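Local coordinates for protein transaminase (Bacillus megaterium, PDB 5G0A) that probably transfers amino groups between amines or amino acids and carbonyl compounds, using pyridoxal-5'-phosphate and acting with S selectivity, at residues G113-V118 with A309-K314; R144-H149 with T159-Y164; G170-S175 with G411-Q416; Q420-K425 with D466-G471. All coordinates share one frame; numbering follows the deposited sequence.

Interaction 1. Residues G113-V118 with A309-K314; sequences GKVRFV and AVLVSK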
loop_
_atom_site.group_PDB
_atom_site.type_symbol
_atom_site.label_atom_id
_atom_site.label_comp_id
_atom_site.label_asym_id
_atom_site.label_seq_id
_atom_site.Cartn_x
_atom_site.Cartn_y
_atom_site.Cartn_z
ATOM N N GLY B 113 32.484 1.071 4.618
ATOM C CA GLY B 113 32.724 -0.263 4.087
ATOM C C GLY B 113 32.863 -0.320 2.578
ATOM O O GLY B 113 33.959 -0.564 2.046
ATOM N N LYS B 114 31.733 -0.148 1.876
ATOM C CA LYS B 114 31.720 -0.262 0.425
ATOM C C LYS B 114 30.790 0.783 -0.225
ATOM O O LYS B 114 29.855 1.250 0.387
ATOM C CB LYS B 114 31.255 -1.660 0.005
ATOM C CG LYS B 114 32.306 -2.756 0.124
ATOM C CD LYS B 114 31.813 -4.027 -0.535
ATOM C CE LYS B 114 32.951 -4.990 -0.871
ATOM N NZ LYS B 114 32.407 -6.056 -1.761
ATOM N N VAL B 115 31.091 1.129 -1.473
ATOM C CA VAL B 115 30.318 2.080 -2.271
ATOM C C VAL B 115 29.604 1.350 -3.429
ATOM O O VAL B 115 30.146 0.378 -4.036
ATOM C CB VAL B 115 31.246 3.183 -2.880
ATOM C CG1 VAL B 115 30.474 4.133 -3.789
ATOM C CG2 VAL B 115 31.978 3.980 -1.806
ATOM N N ARG B 116 28.405 1.828 -3.756
ATOM C CA ARG B 116 27.766 1.503 -5.047
ATOM C C ARG B 116 27.537 2.811 -5.759
ATOM O O ARG B 116 26.859 3.693 -5.222
ATOM C CB ARG B 116 26.420 0.781 -4.889
ATOM C CG ARG B 116 25.633 0.685 -6.217
ATOM C CD ARG B 116 24.760 -0.572 -6.278
ATOM N NE ARG B 116 23.912 -0.613 -7.494
ATOM C CZ ARG B 116 24.314 -1.064 -8.677
ATOM N NH1 ARG B 116 25.572 -1.476 -8.852
ATOM N NH2 ARG B 116 23.459 -1.064 -9.691
ATOM N N PHE B 117 28.106 2.950 -6.958
ATOM C CA PHE B 117 27.860 4.159 -7.742
ATOM C C PHE B 117 26.617 3.996 -8.603
ATOM O O PHE B 117 26.388 2.929 -9.191
ATOM C CB PHE B 117 29.068 4.460 -8.638
ATOM C CG PHE B 117 30.279 4.901 -7.866
ATOM C CD1 PHE B 117 30.332 6.183 -7.348
ATOM C CD2 PHE B 117 31.364 4.031 -7.669
ATOM C CE1 PHE B 117 31.447 6.628 -6.631
ATOM C CE2 PHE B 117 32.479 4.450 -6.950
ATOM C CZ PHE B 117 32.519 5.753 -6.438
ATOM N N VAL B 118 25.861 5.081 -8.683
ATOM C CA VAL B 118 24.708 5.203 -9.569
ATOM C C VAL B 118 24.788 6.541 -10.295
ATOM O O VAL B 118 25.841 7.181 -10.297
ATOM C CB VAL B 118 23.376 5.023 -8.779
ATOM C CG1 VAL B 118 23.200 3.557 -8.359
ATOM C CG2 VAL B 118 23.333 5.935 -7.544
ATOM N N ALA B 309 26.007 8.106 -5.447
ATOM C CA ALA B 309 26.612 6.949 -4.811
ATOM C C ALA B 309 25.980 6.700 -3.469
ATOM O O ALA B 309 25.523 7.639 -2.806
ATOM C CB ALA B 309 28.110 7.166 -4.592
ATOM N N VAL B 310 26.083 5.449 -3.041
ATOM C CA VAL B 310 25.757 5.121 -1.655
ATOM C C VAL B 310 26.980 4.478 -1.016
ATOM O O VAL B 310 27.674 3.684 -1.651
ATOM C CB VAL B 310 24.474 4.226 -1.583
ATOM C CG1 VAL B 310 24.676 2.922 -2.348
ATOM C CG2 VAL B 310 24.124 3.937 -0.123
ATOM N N LEU B 311 27.257 4.845 0.235
ATOM C CA LEU B 311 28.363 4.260 0.990
ATOM C C LEU B 311 27.746 3.621 2.235
ATOM O O LEU B 311 27.012 4.279 2.965
ATOM C CB LEU B 311 29.356 5.339 1.408
ATOM C CG LEU B 311 30.450 4.922 2.425
ATOM C CD1 LEU B 311 31.354 3.844 1.832
ATOM C CD2 LEU B 311 31.234 6.173 2.848
ATOM N N VAL B 312 28.018 2.339 2.409
ATOM C CA VAL B 312 27.458 1.585 3.528
ATOM C C VAL B 312 28.587 1.161 4.465
ATOM O O VAL B 312 29.747 1.038 4.041
ATOM C CB VAL B 312 26.692 0.313 3.074
ATOM C CG1 VAL B 312 25.603 0.655 2.041
ATOM C CG2 VAL B 312 27.636 -0.767 2.518
ATOM N N SER B 313 28.224 0.934 5.724
ATOM C CA SER B 313 29.186 0.515 6.778
ATOM C C SER B 313 29.849 -0.827 6.487
ATOM O O SER B 313 29.363 -1.621 5.684
ATOM C CB SER B 313 28.471 0.459 8.139
ATOM O OG SER B 313 27.524 -0.600 8.140
ATOM N N LYS B 314 30.950 -1.106 7.182
ATOM C CA LYS B 314 31.609 -2.389 7.059
ATOM C C LYS B 314 30.658 -3.545 7.378
ATOM O O LYS B 314 30.692 -4.574 6.714
ATOM C CB LYS B 314 32.819 -2.437 8.000
ATOM C CG LYS B 314 33.910 -1.472 7.583
ATOM C CD LYS B 314 35.166 -1.646 8.432
ATOM C CE LYS B 314 36.341 -0.930 7.791
ATOM N NZ LYS B 314 36.279 0.539 7.945
#
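G113-V118 and A309-S313 run antiparallel at 166° with their axes 4.7 Å apart, K114-V312 and R116-V310 forming hydrogen-bonded pairs and V115-L311 and F117-A309 the non-hydrogen-bonded pairs. R116 N reaches V310 O at 2.9 Å, and V310 N gives a bond back to R116 O. At the other end the register slips, because G113 N and K114 N lie 2.8 and 3.2 Å from V312 O, so that one carbonyl is held by two donors in a classic beta bulge. A CB on G113 would run into S313 O. The pair lies at one side of the seven-stranded mixed sheet within this chain, the sheet of a class-III aminotransferase, a fold-type I PLP enzyme; strand 308-313 runs against all the others, and V115 makes backbone hydrogen bonds on to the second subunit. On the face carrying V115, F117, A309 and L311, V115 CG1 sits 3.6 Å above the centre of the F117 ring, while A309 CB comes obliquely to F117 CD1. V115's other methyl, CG2, meets L311 CD1 at 3.7 Å, and helix 92-105 covers this side through I102. On the reverse face V310 CG1, tucked between its own backbone N and carbonyl carbon (chi1 60°), rests 3.8 Å from R116 CB. Beyond it R116 reaches a salt bridge with D87, and K114 one with D321.

Interaction 2. Residues R144-H149 with T159-Y164; sequences REHDYH and TRLRSY. With PLP (pyridoxal-5'-phosphate), chain K.
R160 is held through its backbone at both ends: R160 N gives to D147 O at 2.9 Å, and R160 O takes H146 N, which stands well above the carbonyl plane. A type II turn from R144 to D147 presents these groups. One side-chain bond joins the loops, H149 N to T159 OG1 at 2.9 Å and nearly straight (166°). D147 gathers further polar bonds: its OD2 takes R144 NE in a salt bridge at 2.8 Å and the H149 NE2 hydrogen bond at 2.7 Å, the two arriving from opposite faces of the carboxylate. H149 passes this hold onward, its ND1 bonding D269. A water donating to both Y148 OH and Y164 O bridges the two tyrosines. The apolar contacts gather on Y148. T159 CG2 lies alongside Y148 CD1 at 3.6 Å, Y164 CB comes to Y148 CE1, and L161 CD2 approaches Y148 CB. With CG anti to the backbone N (chi1 -176°), the Y148 ring turns its other edge to the cofactor, CE2 lying 3.8 Å from PLP C4. D147, R144 and T159 thus form a second shell behind Y148 and H149, which line the PLP pocket with D269, probably the aspartate that pairs with the pyridine nitrogen in fold-type I enzymes.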
loop_
_atom_site.group_PDB
_atom_site.type_symbol
_atom_site.label_atom_id
_atom_site.label_comp_id
_atom_site.label_asym_id
_atom_site.label_seq_id
_atom_site.Cartn_x
_atom_site.Cartn_y
_atom_site.Cartn_z
ATOM N N ARG B 144 11.514 12.803 8.141
ATOM C CA ARG B 144 11.012 13.960 8.897
ATOM C C ARG B 144 10.201 14.891 8.014
ATOM O O ARG B 144 10.484 15.033 6.827
ATOM C CB ARG B 144 12.153 14.769 9.559
ATOM C CG ARG B 144 12.964 13.999 10.612
ATOM C CD ARG B 144 14.158 13.245 10.007
ATOM N NE ARG B 144 14.914 14.112 9.087
ATOM C CZ ARG B 144 15.753 15.077 9.464
ATOM N NH1 ARG B 144 15.988 15.308 10.763
ATOM N NH2 ARG B 144 16.357 15.830 8.543
ATOM N N GLU B 145 9.229 15.567 8.621
ATOM C CA GLU B 145 8.540 16.689 7.984
ATOM C C GLU B 145 9.571 17.631 7.344
ATOM O O GLU B 145 10.577 17.950 7.971
ATOM C CB GLU B 145 7.687 17.469 9.008
ATOM C CG GLU B 145 6.757 18.461 8.309
ATOM C CD GLU B 145 6.064 19.473 9.212
ATOM O OE1 GLU B 145 6.523 19.717 10.347
ATOM O OE2 GLU B 145 5.042 20.035 8.762
ATOM N N HIS B 146 9.286 18.047 6.111
ATOM C CA HIS B 146 10.107 18.953 5.293
ATOM C C HIS B 146 11.396 18.369 4.714
ATOM O O HIS B 146 12.146 19.107 4.054
ATOM C CB HIS B 146 10.433 20.276 6.014
ATOM C CG HIS B 146 9.250 20.934 6.655
ATOM N ND1 HIS B 146 8.029 21.057 6.029
ATOM C CD2 HIS B 146 9.114 21.530 7.864
ATOM C CE1 HIS B 146 7.189 21.697 6.829
ATOM N NE2 HIS B 146 7.822 21.993 7.945
ATOM N N ASP B 147 11.654 17.074 4.914
ATOM C CA ASP B 147 12.832 16.464 4.294
ATOM C C ASP B 147 12.612 16.383 2.793
ATOM O O ASP B 147 11.500 16.124 2.335
ATOM C CB ASP B 147 13.088 15.035 4.795
ATOM C CG ASP B 147 13.975 14.976 6.018
ATOM O OD1 ASP B 147 14.212 16.021 6.655
ATOM O OD2 ASP B 147 14.484 13.871 6.315
ATOM N N TYR B 148 13.701 16.576 2.059
ATOM C CA TYR B 148 13.751 16.282 0.624
ATOM C C TYR B 148 14.836 15.233 0.401
ATOM O O TYR B 148 15.991 15.431 0.808
ATOM C CB TYR B 148 14.026 17.548 -0.195
ATOM C CG TYR B 148 13.973 17.236 -1.687
ATOM C CD1 TYR B 148 12.735 17.101 -2.331
ATOM C CD2 TYR B 148 15.137 16.996 -2.422
ATOM C CE1 TYR B 148 12.653 16.750 -3.675
ATOM C CE2 TYR B 148 15.072 16.668 -3.791
ATOM C CZ TYR B 148 13.820 16.541 -4.397
ATOM O OH TYR B 148 13.706 16.208 -5.733
ATOM N N HIS B 149 14.460 14.106 -0.207
ATOM C CA HIS B 149 15.398 13.037 -0.467
ATOM C C HIS B 149 15.363 12.606 -1.933
ATOM O O HIS B 149 15.905 11.568 -2.279
ATOM C CB HIS B 149 15.154 11.829 0.477
ATOM C CG HIS B 149 15.401 12.149 1.919
ATOM N ND1 HIS B 149 16.657 12.462 2.400
ATOM C CD2 HIS B 149 14.560 12.215 2.985
ATOM C CE1 HIS B 149 16.574 12.728 3.696
ATOM N NE2 HIS B 149 15.314 12.575 4.076
ATOM N N THR B 159 10.286 11.839 1.041
ATOM C CA THR B 159 10.275 13.280 0.861
ATOM C C THR B 159 8.952 13.803 1.398
ATOM O O THR B 159 7.879 13.434 0.909
ATOM C CB THR B 159 10.440 13.626 -0.628
ATOM O OG1 THR B 159 11.793 13.342 -1.008
ATOM C CG2 THR B 159 10.157 15.096 -0.873
ATOM N N ARG B 160 9.032 14.614 2.447
ATOM C CA ARG B 160 7.833 15.214 3.046
ATOM C C ARG B 160 7.882 16.741 2.918
ATOM O O ARG B 160 7.530 17.487 3.825
ATOM C CB ARG B 160 7.663 14.759 4.506
ATOM C CG ARG B 160 7.462 13.265 4.699
ATOM C CD ARG B 160 6.290 12.707 3.902
ATOM N NE ARG B 160 5.174 13.643 3.820
ATOM C CZ ARG B 160 4.221 13.615 2.888
ATOM N NH1 ARG B 160 4.201 12.665 1.960
ATOM N NH2 ARG B 160 3.276 14.545 2.881
ATOM N N LEU B 161 8.335 17.189 1.755
ATOM C CA LEU B 161 8.348 18.607 1.432
ATOM C C LEU B 161 7.240 18.784 0.413
ATOM O O LEU B 161 7.377 18.354 -0.721
ATOM C CB LEU B 161 9.718 19.007 0.852
ATOM C CG LEU B 161 9.942 20.509 0.647
ATOM C CD1 LEU B 161 9.869 21.242 1.975
ATOM C CD2 LEU B 161 11.281 20.748 -0.030
ATOM N N ARG B 162 6.130 19.396 0.843
ATOM C CA ARG B 162 4.860 19.395 0.100
ATOM C C ARG B 162 4.974 19.905 -1.336
ATOM O O ARG B 162 4.304 19.401 -2.245
ATOM C CB ARG B 162 3.847 20.267 0.850
ATOM C CG ARG B 162 2.424 20.142 0.359
ATOM C CD ARG B 162 1.514 20.980 1.235
ATOM N NE ARG B 162 0.137 20.952 0.750
ATOM C CZ ARG B 162 -0.749 21.919 0.970
ATOM N NH1 ARG B 162 -0.388 23.024 1.633
ATOM N NH2 ARG B 162 -1.995 21.791 0.507
ATOM N N SER B 163 5.837 20.898 -1.519
ATOM C CA SER B 163 5.967 21.626 -2.770
ATOM C C SER B 163 6.934 20.986 -3.757
ATOM O O SER B 163 7.164 21.525 -4.836
ATOM C CB SER B 163 6.432 23.068 -2.484
ATOM O OG SER B 163 7.595 23.094 -1.658
ATOM N N TYR B 164 7.492 19.834 -3.398
ATOM C CA TYR B 164 8.492 19.206 -4.241
ATOM C C TYR B 164 8.232 17.723 -4.482
ATOM O O TYR B 164 9.169 16.953 -4.677
ATOM C CB TYR B 164 9.900 19.461 -3.665
ATOM C CG TYR B 164 10.406 20.833 -4.040
ATOM C CD1 TYR B 164 11.085 21.033 -5.244
ATOM C CD2 TYR B 164 10.170 21.934 -3.220
ATOM C CE1 TYR B 164 11.531 22.293 -5.608
ATOM C CE2 TYR B 164 10.624 23.198 -3.578
ATOM C CZ TYR B 164 11.291 23.365 -4.773
ATOM O OH TYR B 164 11.743 24.608 -5.153
HETATM N N1 PLP K . 18.666 14.286 -1.450
HETATM C C2 PLP K . 18.929 15.579 -1.146
HETATM C C2A PLP K . 19.163 15.983 0.293
HETATM C C3 PLP K . 19.068 16.579 -2.231
HETATM O O3 PLP K . 19.371 17.862 -1.984
HETATM C C4 PLP K . 18.867 16.143 -3.621
HETATM C C4A PLP K . 19.043 17.135 -4.771
HETATM C C5 PLP K . 18.537 14.709 -3.802
HETATM C C6 PLP K . 18.430 13.868 -2.705
HETATM C C5A PLP K . 18.236 14.122 -5.174
HETATM O O4P PLP K . 19.310 14.221 -6.085
HETATM P P PLP K . 18.952 14.196 -7.663
HETATM O O1P PLP K . 20.339 14.118 -8.242
HETATM O O2P PLP K . 18.076 12.994 -7.968
HETATM O O3P PLP K . 18.253 15.500 -7.939
HETATM O O HOH W 1 6.491 20.635 3.478
HETATM O O HOH W 2 11.159 17.051 -7.152
#

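Interaction 3. Residues G170-S175 with G411-Q416; sequences GENSES and GMNPNQ
G411 is pressed against the backbone of G170-S173 and the E174 side chain, and this is where the two loops fit closely. Its CA points a hydrogen at G170 O, 3.4 Å away and almost straight at 165°, while G411 O stands 3.0 Å from S173 N. Any CB on G411 would strike S173 O and press on E174 CG, which already packs 3.6 Å from G411 C. From there E174 runs out extended, and its OE1 lies 3.4 Å from M412 CG; the partner that holds the carboxylate is T409, bonded to OE2. The other end of the contact is looser and belongs to side chains nearer the solvent. N172, itself exposed, lays its amide over that of N413, the planes 20° apart in a stack, with N172 OD1 3.5 Å from N413 CG. The same OD1 touches P414 CD at 3.5 Å, and it accepts from R324 of the second subunit, which also donates to M412 O. N413 starts an Asx turn: with CG anti to the backbone N (chi1 -159°), its OD1 accepts from N415 N at 3.2 Å, the donor standing above the carbonyl plane. The turn lies just ahead of helix 418-427 and is reinforced by a backbone bond from Q416 N to N413 O. A leucine in place of N413 would probably leave N415 N without its side-chain acceptor and deprive the N172 amide of the flat group it lies against.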
loop_
_atom_site.group_PDB
_atom_site.type_symbol
_atom_site.label_atom_id
_atom_site.label_comp_id
_atom_site.label_asym_id
_atom_site.label_seq_id
_atom_site.Cartn_x
_atom_site.Cartn_y
_atom_site.Cartn_z
ATOM N N GLY B 170 -1.787 24.980 -9.439
ATOM C CA GLY B 170 -2.373 25.947 -10.350
ATOM C C GLY B 170 -1.481 27.150 -10.566
ATOM O O GLY B 170 -0.464 27.327 -9.890
ATOM N N GLU B 171 -1.890 27.984 -11.513
ATOM C CA GLU B 171 -1.172 29.194 -11.867
ATOM C C GLU B 171 -1.762 30.336 -11.045
ATOM O O GLU B 171 -2.814 30.857 -11.391
ATOM C CB GLU B 171 -1.370 29.444 -13.361
ATOM C CG GLU B 171 -0.610 30.605 -13.968
ATOM C CD GLU B 171 -0.975 30.791 -15.429
ATOM O OE1 GLU B 171 -2.163 31.064 -15.713
ATOM O OE2 GLU B 171 -0.089 30.635 -16.292
ATOM N N ASN B 172 -1.096 30.689 -9.943
ATOM C CA ASN B 172 -1.530 31.792 -9.061
ATOM C C ASN B 172 -2.897 31.546 -8.425
ATOM O O ASN B 172 -3.701 32.462 -8.242
ATOM C CB ASN B 172 -1.488 33.136 -9.805
ATOM C CG ASN B 172 -0.152 33.380 -10.484
ATOM O OD1 ASN B 172 0.907 33.184 -9.881
ATOM N ND2 ASN B 172 -0.194 33.806 -11.747
ATOM N N SER B 173 -3.150 30.282 -8.113
ATOM C CA SER B 173 -4.350 29.861 -7.412
ATOM C C SER B 173 -3.990 28.636 -6.584
ATOM O O SER B 173 -3.370 27.705 -7.093
ATOM C CB SER B 173 -5.464 29.530 -8.409
ATOM O OG SER B 173 -6.486 28.757 -7.801
ATOM N N GLU B 174 -4.352 28.653 -5.307
ATOM C CA GLU B 174 -4.121 27.503 -4.433
ATOM C C GLU B 174 -5.438 26.789 -4.139
ATOM O O GLU B 174 -5.826 26.613 -2.979
ATOM C CB GLU B 174 -3.394 27.920 -3.150
ATOM C CG GLU B 174 -1.918 28.239 -3.355
ATOM C CD GLU B 174 -1.125 28.220 -2.062
ATOM O OE1 GLU B 174 -1.358 29.102 -1.210
ATOM O OE2 GLU B 174 -0.259 27.330 -1.900
ATOM N N SER B 175 -6.121 26.388 -5.209
ATOM C CA SER B 175 -7.413 25.710 -5.113
ATOM C C SER B 175 -7.508 24.526 -6.074
ATOM O O SER B 175 -8.257 23.576 -5.830
ATOM C CB SER B 175 -8.555 26.696 -5.370
ATOM O OG SER B 175 -8.567 27.723 -4.392
ATOM N N GLY B 411 1.520 26.890 -6.084
ATOM C CA GLY B 411 0.266 27.495 -6.540
ATOM C C GLY B 411 0.211 28.976 -6.194
ATOM O O GLY B 411 -0.531 29.728 -6.810
ATOM N N MET B 412 1.011 29.384 -5.212
ATOM C CA MET B 412 1.089 30.779 -4.777
ATOM C C MET B 412 1.580 31.691 -5.893
ATOM O O MET B 412 2.367 31.282 -6.747
ATOM C CB MET B 412 2.057 30.921 -3.601
ATOM C CG MET B 412 1.479 30.621 -2.235
ATOM S SD MET B 412 2.559 31.276 -0.947
ATOM C CE MET B 412 2.163 33.026 -1.011
ATOM N N ASN B 413 1.117 32.935 -5.855
ATOM C CA ASN B 413 1.635 33.991 -6.701
ATOM C C ASN B 413 3.015 34.398 -6.185
ATOM O O ASN B 413 3.158 34.736 -5.007
ATOM C CB ASN B 413 0.668 35.187 -6.698
ATOM C CG ASN B 413 0.851 36.100 -7.896
ATOM O OD1 ASN B 413 1.967 36.330 -8.363
ATOM N ND2 ASN B 413 -0.255 36.643 -8.393
ATOM N N PRO B 414 4.042 34.345 -7.056
ATOM C CA PRO B 414 5.392 34.724 -6.620
ATOM C C PRO B 414 5.535 36.209 -6.246
ATOM O O PRO B 414 6.510 36.581 -5.589
ATOM C CB PRO B 414 6.285 34.361 -7.814
ATOM C CG PRO B 414 5.366 34.155 -8.975
ATOM C CD PRO B 414 4.022 33.793 -8.423
ATOM N N ASN B 415 4.571 37.047 -6.622
ATOM C CA ASN B 415 4.601 38.442 -6.159
ATOM C C ASN B 415 4.210 38.604 -4.676
ATOM O O ASN B 415 4.238 39.711 -4.133
ATOM C CB ASN B 415 3.819 39.384 -7.097
ATOM C CG ASN B 415 2.312 39.186 -7.040
ATOM O OD1 ASN B 415 1.771 38.614 -6.098
ATOM N ND2 ASN B 415 1.621 39.689 -8.058
ATOM N N GLN B 416 3.875 37.483 -4.033
ATOM C CA GLN B 416 3.550 37.438 -2.606
ATOM C C GLN B 416 4.649 36.760 -1.778
ATOM O O GLN B 416 4.574 36.741 -0.550
ATOM C CB GLN B 416 2.224 36.695 -2.384
ATOM C CG GLN B 416 0.994 37.406 -2.934
ATOM C CD GLN B 416 -0.273 36.568 -2.846
ATOM O OE1 GLN B 416 -0.392 35.675 -2.001
ATOM N NE2 GLN B 416 -1.233 36.862 -3.717
#

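Interaction 4. Residues Q420-K425 with D466-G471; sequences QIIMKK and DYLESG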
loop_
_atom_site.group_PDB
_atom_site.type_symbol
_atom_site.label_atom_id
_atom_site.label_comp_id
_atom_site.label_asym_id
_atom_site.label_seq_id
_atom_site.Cartn_x
_atom_site.Cartn_y
_atom_site.Cartn_z
ATOM N N GLN B 420 11.089 35.407 -3.591
ATOM C CA GLN B 420 10.940 35.718 -5.018
ATOM C C GLN B 420 11.180 37.209 -5.255
ATOM O O GLN B 420 11.797 37.608 -6.254
ATOM C CB GLN B 420 9.555 35.316 -5.527
ATOM C CG GLN B 420 9.326 33.812 -5.625
ATOM C CD GLN B 420 10.141 33.175 -6.729
ATOM O OE1 GLN B 420 10.897 32.237 -6.493
ATOM N NE2 GLN B 420 10.002 33.695 -7.944
ATOM N N ILE B 421 10.681 38.032 -4.336
ATOM C CA ILE B 421 10.883 39.484 -4.404
ATOM C C ILE B 421 12.365 39.863 -4.302
ATOM O O ILE B 421 12.855 40.735 -5.039
ATOM C CB ILE B 421 10.037 40.214 -3.329
ATOM C CG1 ILE B 421 8.532 40.016 -3.603
ATOM C CG2 ILE B 421 10.426 41.688 -3.211
ATOM C CD1 ILE B 421 8.023 40.649 -4.887
ATOM N N ILE B 422 13.076 39.198 -3.395
ATOM C CA ILE B 422 14.512 39.401 -3.219
ATOM C C ILE B 422 15.270 38.990 -4.483
ATOM O O ILE B 422 16.134 39.735 -4.964
ATOM C CB ILE B 422 15.028 38.656 -1.973
ATOM C CG1 ILE B 422 14.569 39.398 -0.707
ATOM C CG2 ILE B 422 16.546 38.485 -1.998
ATOM C CD1 ILE B 422 14.457 38.524 0.524
ATOM N N MET B 423 14.918 37.822 -5.028
ATOM C CA MET B 423 15.575 37.305 -6.239
ATOM C C MET B 423 15.423 38.284 -7.403
ATOM O O MET B 423 16.398 38.622 -8.077
ATOM C CB MET B 423 15.021 35.924 -6.618
ATOM C CG MET B 423 15.602 35.334 -7.904
ATOM S SD MET B 423 14.892 33.716 -8.291
ATOM C CE MET B 423 13.299 34.195 -8.950
ATOM N N LYS B 424 14.201 38.753 -7.621
ATOM C CA LYS B 424 13.906 39.639 -8.749
ATOM C C LYS B 424 14.699 40.941 -8.659
ATOM O O LYS B 424 15.196 41.437 -9.668
ATOM C CB LYS B 424 12.402 39.912 -8.837
ATOM C CG LYS B 424 11.925 40.325 -10.218
ATOM C CD LYS B 424 10.452 40.705 -10.222
ATOM C CE LYS B 424 10.013 41.128 -11.618
ATOM N NZ LYS B 424 8.788 41.981 -11.603
ATOM N N LYS B 425 14.853 41.468 -7.445
ATOM C CA LYS B 425 15.561 42.730 -7.236
ATOM C C LYS B 425 17.071 42.570 -7.382
ATOM O O LYS B 425 17.733 43.392 -8.023
ATOM C CB LYS B 425 15.203 43.345 -5.868
ATOM C CG LYS B 425 13.742 43.759 -5.707
ATOM C CD LYS B 425 13.204 44.607 -6.857
ATOM C CE LYS B 425 13.769 46.018 -6.841
ATOM N NZ LYS B 425 13.190 46.831 -7.945
ATOM N N ASP B 466 16.634 46.364 1.155
ATOM C CA ASP B 466 16.181 47.757 1.200
ATOM C C ASP B 466 14.772 47.860 0.629
ATOM O O ASP B 466 13.887 48.447 1.245
ATOM C CB ASP B 466 17.119 48.673 0.406
ATOM C CG ASP B 466 18.283 49.202 1.229
ATOM O OD1 ASP B 466 18.214 49.204 2.481
ATOM O OD2 ASP B 466 19.274 49.638 0.607
ATOM N N TYR B 467 14.575 47.266 -0.548
ATOM C CA TYR B 467 13.305 47.304 -1.259
ATOM C C TYR B 467 12.222 46.499 -0.539
ATOM O O TYR B 467 11.060 46.898 -0.525
ATOM C CB TYR B 467 13.492 46.799 -2.695
ATOM C CG TYR B 467 12.219 46.707 -3.514
ATOM C CD1 TYR B 467 11.743 47.809 -4.232
ATOM C CD2 TYR B 467 11.496 45.515 -3.578
ATOM C CE1 TYR B 467 10.577 47.724 -4.985
ATOM C CE2 TYR B 467 10.331 45.419 -4.327
ATOM C CZ TYR B 467 9.874 46.523 -5.027
ATOM O OH TYR B 467 8.716 46.425 -5.772
ATOM N N LEU B 468 12.603 45.365 0.047
ATOM C CA LEU B 468 11.659 44.543 0.801
ATOM C C LEU B 468 11.045 45.293 1.992
ATOM O O LEU B 468 9.844 45.189 2.233
ATOM C CB LEU B 468 12.315 43.249 1.284
ATOM C CG LEU B 468 11.354 42.220 1.891
ATOM C CD1 LEU B 468 10.677 41.386 0.807
ATOM C CD2 LEU B 468 12.097 41.323 2.868
ATOM N N GLU B 469 11.873 46.040 2.719
ATOM C CA GLU B 469 11.420 46.747 3.925
ATOM C C GLU B 469 11.007 48.196 3.651
ATOM O O GLU B 469 10.696 48.958 4.575
ATOM C CB GLU B 469 12.455 46.647 5.056
ATOM C CG GLU B 469 13.829 47.219 4.745
ATOM C CD GLU B 469 14.930 46.588 5.579
ATOM O OE1 GLU B 469 14.710 45.501 6.158
ATOM O OE2 GLU B 469 16.027 47.182 5.656
ATOM N N SER B 470 11.018 48.562 2.373
ATOM C CA SER B 470 10.414 49.799 1.909
ATOM C C SER B 470 9.086 49.420 1.264
ATOM O O SER B 470 9.051 48.976 0.112
ATOM C CB SER B 470 11.333 50.511 0.913
ATOM O OG SER B 470 12.590 50.792 1.504
ATOM N N GLY B 471 8.005 49.584 2.026
ATOM C CA GLY B 471 6.666 49.123 1.642
ATOM C C GLY B 471 6.179 49.577 0.277
ATOM O O GLY B 471 5.393 50.523 0.171
#
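Y467 meets K425 and I421 in two different ways, one over the ring and one at its edge. Its CG is anti to the backbone N (chi1 176°), which carries the ring out toward helix 418-427. There K425 folds across one face, its chain bent at chi2 and chi3: CG lies 3.6 Å from Y467 CD2, CE rides 3.7 Å above the ring plane in a CH-pi contact, displaced toward the rim, and NZ stands 4.3 Å from the ring centroid, 20° off the normal, in a cation-pi contact. The ammonium also has a salt bridge to E428. I421 CG2 instead meets the ring edge in its plane, 3.9 Å from Y467 CE2, the two side chains crossing at about a right angle. With an alanine here in place of Y467, the K425 chain is likely to lose its aromatic bed and be held chiefly by its salt bridge to E428, with a gap opened beside I421. L468, next along, turns inward: its CD1 rests 4.0 Å from I421 CG2, and its CD2 lies 4.3 Å from I422 CD1. Here helix 418-427 packs against the end of helix 451-468 in the C-terminal part of the aminotransferase fold, I422 and L468 both reaching I392 on strand 387-392. Further on, S470 OG donates to D466 O at 2.7 Å.

In the fold
From the N terminus, interaction 1 opens first at 113-118 and closes only at 309-314, joining one outermost strand of the large sheet, within this chain, to its antiparallel neighbour. Within that long excursion, interaction 2 shuts a short loop round helix 153-157, beside the cofactor. Interaction 3 also opens within that excursion, at 170-175, but ends at 411-416, so it crosses interaction 1 and ties a loop following strand 168-169 to the one leading into helix 418-427. Interaction 4 follows in series and joins that helix to 451-468; it touches interaction 3, where P414 and N415 pack on Q420 and I421. Interactions 1, 2 and 3 also reach the second subunit.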